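Local coordinates for protein TCR alpha chain (Gallus gallus, PDB 6LIR) that pairs with the TCR beta chain to form the chicken alpha-beta T-cell receptor, which probably recognises antigen presented by MHC molecules, at residues Glu53-Leu61 against Leu72-Asp81. Numbering follows the deposited sequence.
Sequences EVPDPEGRL and LWLARPRLGD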
ATOM      1  N   GLU A  53      18.134  -7.161  19.539  1.00 35.42           N
ATOM      2  CA  GLU A  53      17.627  -5.803  19.405  1.00 42.83           C
ATOM      3  C   GLU A  53      17.406  -5.429  17.947  1.00 42.83           C
ATOM      4  O   GLU A  53      18.137  -5.853  17.057  1.00 42.28           O
ATOM      5  CB  GLU A  53      18.584  -4.803  20.047  1.00 48.64           C
ATOM      6  CG  GLU A  53      19.120  -5.241  21.394  1.00 55.21           C
ATOM      7  CD  GLU A  53      18.554  -4.423  22.542  1.00 65.07           C
ATOM      8  OE1 GLU A  53      19.182  -4.412  23.622  1.00 74.24           O
ATOM      9  OE2 GLU A  53      17.479  -3.805  22.373  1.00 71.48           O
ATOM     10  N   VAL A  54      16.364  -4.646  17.696  1.00 38.98           N
ATOM     11  CA  VAL A  54      16.008  -4.203  16.353  1.00 34.35           C
ATOM     12  C   VAL A  54      16.217  -2.708  16.299  1.00 36.30           C
ATOM     13  O   VAL A  54      15.651  -1.975  17.121  1.00 38.23           O
ATOM     14  CB  VAL A  54      14.541  -4.534  16.013  1.00 38.26           C
ATOM     15  CG1 VAL A  54      14.195  -4.095  14.600  1.00 42.25           C
ATOM     16  CG2 VAL A  54      14.242  -6.000  16.259  1.00 38.07           C
ATOM     17  N   PRO A  55      17.002  -2.189  15.353  1.00 45.66           N
ATOM     18  CA  PRO A  55      17.185  -0.728  15.272  1.00 46.82           C
ATOM     19  C   PRO A  55      15.916   0.014  14.900  1.00 44.11           C
ATOM     20  O   PRO A  55      15.542   0.988  15.558  1.00 46.15           O
ATOM     21  CB  PRO A  55      18.294  -0.576  14.209  1.00 46.72           C
ATOM     22  CG  PRO A  55      18.339  -1.900  13.485  1.00 51.14           C
ATOM     23  CD  PRO A  55      17.925  -2.931  14.467  1.00 41.26           C
ATOM     24  N   ASP A  56      15.227  -0.449  13.865  1.00 43.78           N
ATOM     25  CA  ASP A  56      14.090   0.270  13.314  1.00 39.49           C
ATOM     26  C   ASP A  56      13.116  -0.725  12.691  1.00 44.46           C
ATOM     27  O   ASP A  56      13.487  -1.450  11.758  1.00 41.31           O
ATOM     28  CB  ASP A  56      14.579   1.296  12.286  1.00 42.88           C
ATOM     29  CG  ASP A  56      13.454   2.124  11.691  1.00 47.56           C
ATOM     30  OD1 ASP A  56      12.420   2.328  12.363  1.00 47.98           O
ATOM     31  OD2 ASP A  56      13.607   2.583  10.540  1.00 54.50           O
ATOM     32  N   PRO A  57      11.878  -0.831  13.203  1.00 38.88           N
ATOM     33  CA  PRO A  57      11.315  -0.072  14.320  1.00 35.84           C
ATOM     34  C   PRO A  57      11.835  -0.587  15.652  1.00 39.90           C
ATOM     35  O   PRO A  57      11.994  -1.799  15.812  1.00 34.70           O
ATOM     36  CB  PRO A  57       9.811  -0.317  14.186  1.00 36.15           C
ATOM     37  CG  PRO A  57       9.724  -1.681  13.576  1.00 36.82           C
ATOM     38  CD  PRO A  57      10.903  -1.783  12.639  1.00 38.01           C
ATOM     39  N   GLU A  58      12.175   0.340  16.548  1.00 35.70           N
ATOM     40  CA  GLU A  58      12.696   0.018  17.871  1.00 36.48           C
ATOM     41  C   GLU A  58      11.952  -1.159  18.494  1.00 30.77           C
ATOM     42  O   GLU A  58      10.719  -1.177  18.544  1.00 34.67           O
ATOM     43  CB  GLU A  58      12.588   1.251  18.774  1.00 42.08           C
ATOM     44  CG  GLU A  58      13.310   1.129  20.106  1.00 45.29           C
ATOM     45  CD  GLU A  58      13.035   2.307  21.031  1.00 54.59           C
ATOM     46  OE1 GLU A  58      12.677   2.073  22.205  1.00 55.81           O
ATOM     47  OE2 GLU A  58      13.177   3.466  20.585  1.00 57.38           O
ATOM     48  N   GLY A  59      12.707  -2.142  18.957  1.00 30.11           N
ATOM     49  CA  GLY A  59      12.094  -3.295  19.592  1.00 30.43           C
ATOM     50  C   GLY A  59      13.088  -4.438  19.708  1.00 34.72           C
ATOM     51  O   GLY A  59      14.299  -4.222  19.750  1.00 31.29           O
ATOM     52  N   ARG A  60      12.549  -5.653  19.734  1.00 33.30           N
ATOM     53  CA  ARG A  60      13.389  -6.810  19.990  1.00 33.79           C
ATOM     54  C   ARG A  60      12.727  -8.053  19.420  1.00 32.19           C
ATOM     55  O   ARG A  60      11.516  -8.254  19.571  1.00 29.18           O
ATOM     56  CB  ARG A  60      13.649  -6.990  21.494  1.00 34.69           C
ATOM     57  CG  ARG A  60      14.577  -8.158  21.846  1.00 30.93           C
ATOM     58  CD  ARG A  60      15.344  -7.899  23.144  1.00 35.17           C
ATOM     59  NE  ARG A  60      14.459  -7.885  24.307  1.00 35.64           N
ATOM     60  CZ  ARG A  60      14.862  -7.704  25.563  1.00 38.23           C
ATOM     61  NH1 ARG A  60      16.147  -7.512  25.832  1.00 33.67           N
ATOM     62  NH2 ARG A  60      13.977  -7.710  26.553  1.00 33.08           N
ATOM     63  N   LEU A  61      13.541  -8.874  18.772  1.00 31.26           N
ATOM     64  CA  LEU A  61      13.142 -10.171  18.252  1.00 30.73           C
ATOM     65  C   LEU A  61      13.590 -11.242  19.235  1.00 33.10           C
ATOM     66  O   LEU A  61      14.744 -11.242  19.672  1.00 35.23           O
ATOM     67  CB  LEU A  61      13.761 -10.414  16.876  1.00 34.21           C
ATOM     68  CG  LEU A  61      13.805 -11.863  16.400  1.00 32.46           C
ATOM     69  CD1 LEU A  61      12.410 -12.326  16.018  1.00 30.57           C
ATOM     70  CD2 LEU A  61      14.779 -12.024  15.237  1.00 33.06           C
ATOM     71  N   LEU A  72       8.263 -10.761  17.179  1.00 29.65           N
ATOM     72  CA  LEU A  72       8.808  -9.435  16.940  1.00 32.38           C
ATOM     73  C   LEU A  72       8.066  -8.443  17.825  1.00 33.21           C
ATOM     74  O   LEU A  72       6.858  -8.239  17.662  1.00 29.27           O
ATOM     75  CB  LEU A  72       8.674  -9.041  15.470  1.00 30.72           C
ATOM     76  CG  LEU A  72       9.286  -7.682  15.134  1.00 28.57           C
ATOM     77  CD1 LEU A  72      10.800  -7.727  15.300  1.00 30.76           C
ATOM     78  CD2 LEU A  72       8.908  -7.241  13.728  1.00 31.74           C
ATOM     79  N   TRP A  73       8.785  -7.839  18.762  1.00 32.60           N
ATOM     80  CA  TRP A  73       8.212  -6.859  19.674  1.00 29.40           C
ATOM     81  C   TRP A  73       8.581  -5.472  19.174  1.00 28.34           C
ATOM     82  O   TRP A  73       9.765  -5.165  19.015  1.00 30.48           O
ATOM     83  CB  TRP A  73       8.722  -7.066  21.100  1.00 30.88           C
ATOM     84  CG  TRP A  73       8.350  -5.950  22.055  1.00 31.41           C
ATOM     85  CD1 TRP A  73       9.183  -4.994  22.564  1.00 34.18           C
ATOM     86  CD2 TRP A  73       7.054  -5.689  22.613  1.00 27.66           C
ATOM     87  NE1 TRP A  73       8.484  -4.154  23.406  1.00 33.24           N
ATOM     88  CE2 TRP A  73       7.177  -4.560  23.452  1.00 32.31           C
ATOM     89  CE3 TRP A  73       5.803  -6.300  22.485  1.00 31.44           C
ATOM     90  CZ2 TRP A  73       6.096  -4.032  24.160  1.00 32.03           C
ATOM     91  CZ3 TRP A  73       4.729  -5.775  23.191  1.00 34.15           C
ATOM     92  CH2 TRP A  73       4.884  -4.653  24.016  1.00 31.43           C
ATOM     93  N   LEU A  74       7.572  -4.655  18.894  1.00 30.10           N
ATOM     94  CA  LEU A  74       7.770  -3.251  18.553  1.00 35.84           C
ATOM     95  C   LEU A  74       7.556  -2.432  19.821  1.00 34.20           C
ATOM     96  O   LEU A  74       6.454  -2.418  20.369  1.00 32.65           O
ATOM     97  CB  LEU A  74       6.801  -2.815  17.453  1.00 28.28           C
ATOM     98  CG  LEU A  74       7.049  -3.310  16.023  1.00 37.37           C
ATOM     99  CD1 LEU A  74       6.600  -4.749  15.848  1.00 32.51           C
ATOM    100  CD2 LEU A  74       6.335  -2.408  15.028  1.00 39.97           C
ATOM    101  N   ALA A  75       8.600  -1.746  20.281  1.00 30.28           N
ATOM    102  CA  ALA A  75       8.532  -1.128  21.603  1.00 34.45           C
ATOM    103  C   ALA A  75       7.791   0.203  21.592  1.00 36.56           C
ATOM    104  O   ALA A  75       7.230   0.605  22.618  1.00 34.37           O
ATOM    105  CB  ALA A  75       9.931  -0.925  22.169  1.00 35.27           C
ATOM    106  N   ARG A  76       7.785   0.900  20.463  1.00 38.24           N
ATOM    107  CA  ARG A  76       7.224   2.248  20.417  1.00 40.77           C
ATOM    108  C   ARG A  76       6.588   2.547  19.071  1.00 33.55           C
ATOM    109  O   ARG A  76       7.046   3.460  18.368  1.00 39.27           O
ATOM    110  CB  ARG A  76       8.268   3.319  20.721  1.00 39.53           C
ATOM    111  CG  ARG A  76       8.163   3.807  22.150  1.00 62.33           C
ATOM    112  CD  ARG A  76       9.286   4.760  22.514  1.00 66.88           C
ATOM    113  NE  ARG A  76       9.739   4.525  23.875  1.00 72.66           N
ATOM    114  CZ  ARG A  76      10.728   3.696  24.188  1.00 67.73           C
ATOM    115  NH1 ARG A  76      11.365   3.029  23.228  1.00 66.49           N
ATOM    116  NH2 ARG A  76      11.073   3.526  25.451  1.00 67.68           N
ATOM    117  N   PRO A  77       5.579   1.786  18.657  1.00 37.35           N
ATOM    118  CA  PRO A  77       5.053   1.942  17.299  1.00 40.94           C
ATOM    119  C   PRO A  77       4.512   3.339  17.053  1.00 42.41           C
ATOM    120  O   PRO A  77       3.798   3.904  17.878  1.00 37.72           O
ATOM    121  CB  PRO A  77       3.932   0.893  17.233  1.00 41.89           C
ATOM    122  CG  PRO A  77       4.123   0.013  18.452  1.00 40.57           C
ATOM    123  CD  PRO A  77       4.701   0.940  19.474  1.00 38.84           C
ATOM    124  N   ARG A  78       4.865   3.891  15.900  1.00 44.99           N
ATOM    125  CA  ARG A  78       4.304   5.145  15.429  1.00 46.48           C
ATOM    126  C   ARG A  78       3.544   4.894  14.134  1.00 45.96           C
ATOM    127  O   ARG A  78       3.576   3.795  13.568  1.00 40.89           O
ATOM    128  CB  ARG A  78       5.394   6.202  15.222  1.00 45.78           C
ATOM    129  CG  ARG A  78       6.051   6.692  16.508  1.00 54.47           C
ATOM    130  CD  ARG A  78       7.478   7.169  16.259  1.00 62.09           C
ATOM    131  NE  ARG A  78       8.305   6.131  15.643  1.00 70.07           N
ATOM    132  CZ  ARG A  78       8.607   6.083  14.348  1.00 72.77           C
ATOM    133  NH1 ARG A  78       9.361   5.102  13.873  1.00 73.67           N
ATOM    134  NH2 ARG A  78       8.148   7.018  13.526  1.00 74.99           N
ATOM    135  N   LEU A  79       2.854   5.937  13.665  1.00 38.17           N
ATOM    136  CA  LEU A  79       2.015   5.804  12.477  1.00 43.53           C
ATOM    137  C   LEU A  79       2.810   5.265  11.295  1.00 41.24           C
ATOM    138  O   LEU A  79       2.299   4.463  10.503  1.00 42.38           O
ATOM    139  CB  LEU A  79       1.390   7.158  12.134  1.00 47.11           C
ATOM    140  CG  LEU A  79       0.435   7.224  10.942  1.00 50.06           C
ATOM    141  CD1 LEU A  79      -0.669   6.183  11.072  1.00 54.12           C
ATOM    142  CD2 LEU A  79      -0.158   8.621  10.821  1.00 52.84           C
ATOM    143  N   GLY A  80       4.080   5.648  11.191  1.00 31.83           N
ATOM    144  CA  GLY A  80       4.929   5.171  10.115  1.00 36.48           C
ATOM    145  C   GLY A  80       5.276   3.698  10.195  1.00 39.83           C
ATOM    146  O   GLY A  80       5.819   3.160   9.226  1.00 37.78           O
ATOM    147  N   ASP A  81       4.979   3.038  11.315  1.00 35.13           N
ATOM    148  CA  ASP A  81       5.264   1.620  11.486  1.00 39.89           C
ATOM    149  C   ASP A  81       4.109   0.729  11.050  1.00 39.51           C
ATOM    150  O   ASP A  81       4.218  -0.499  11.148  1.00 36.37           O
ATOM    151  CB  ASP A  81       5.616   1.329  12.948  1.00 33.13           C
ATOM    152  CG  ASP A  81       6.877   2.036  13.389  1.00 39.34           C
ATOM    153  OD1 ASP A  81       7.880   1.974  12.643  1.00 43.84           O
ATOM    154  OD2 ASP A  81       6.867   2.666  14.466  1.00 42.13           O
TER
HETATM  155  O   HOH W   1       8.680   0.490  17.899  1.00 36.23           O
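In the V-set immunoglobulin domain, strands 59-61 and 72-74 form the antiparallel D-E hairpin, and the chain beyond the second strand runs past the C''-D turn into the E-F turn. R60 and W73 are a hydrogen-bonded pair, R60 N giving to W73 O and W73 N to R60 O, each at 2.9 Å. Two residues further along, past the non-hydrogen-bonded pair G59-L74, the carbonyl of E58 receives A75 N at 2.8 Å in a nearly straight bond (167°), and a water that donates to the same oxygen accepts from R76 N, extending the pairing beyond the strand. G59 lies so close to W73 O, its CA 3.0 Å away in a CA-H...O contact, that a CB would strike this carbonyl. On the inner face CD1 of L72 meets CG2 of V54 at 4.0 Å, the two side chains crossing at about a right angle. P57, which follows a cis peptide bond, lays CG against CD2 of L74 (3.8 Å) and CB against OD1 of D81 (3.4 Å), with Y85 of strand 84-90 touching both P57 and L74. With CG anti to its carbonyl carbon (chi1 -63°), D81 turns its carboxylate back to R78, whose backbone N reaches OD2 at 2.8 Å from the anti side, while OD1 pairs with R34. Without this carboxylate, as with an alanine at D81, R34 would probably lose its salt-bridge mate and the R78 amide its acceptor. The buried carboxylate thus joins the turn to strand 29-35 through R34, which probably balances its charge, and braces the turn itself through the R78 amide, beside the apolar contacts of P57 with L74 and Y85.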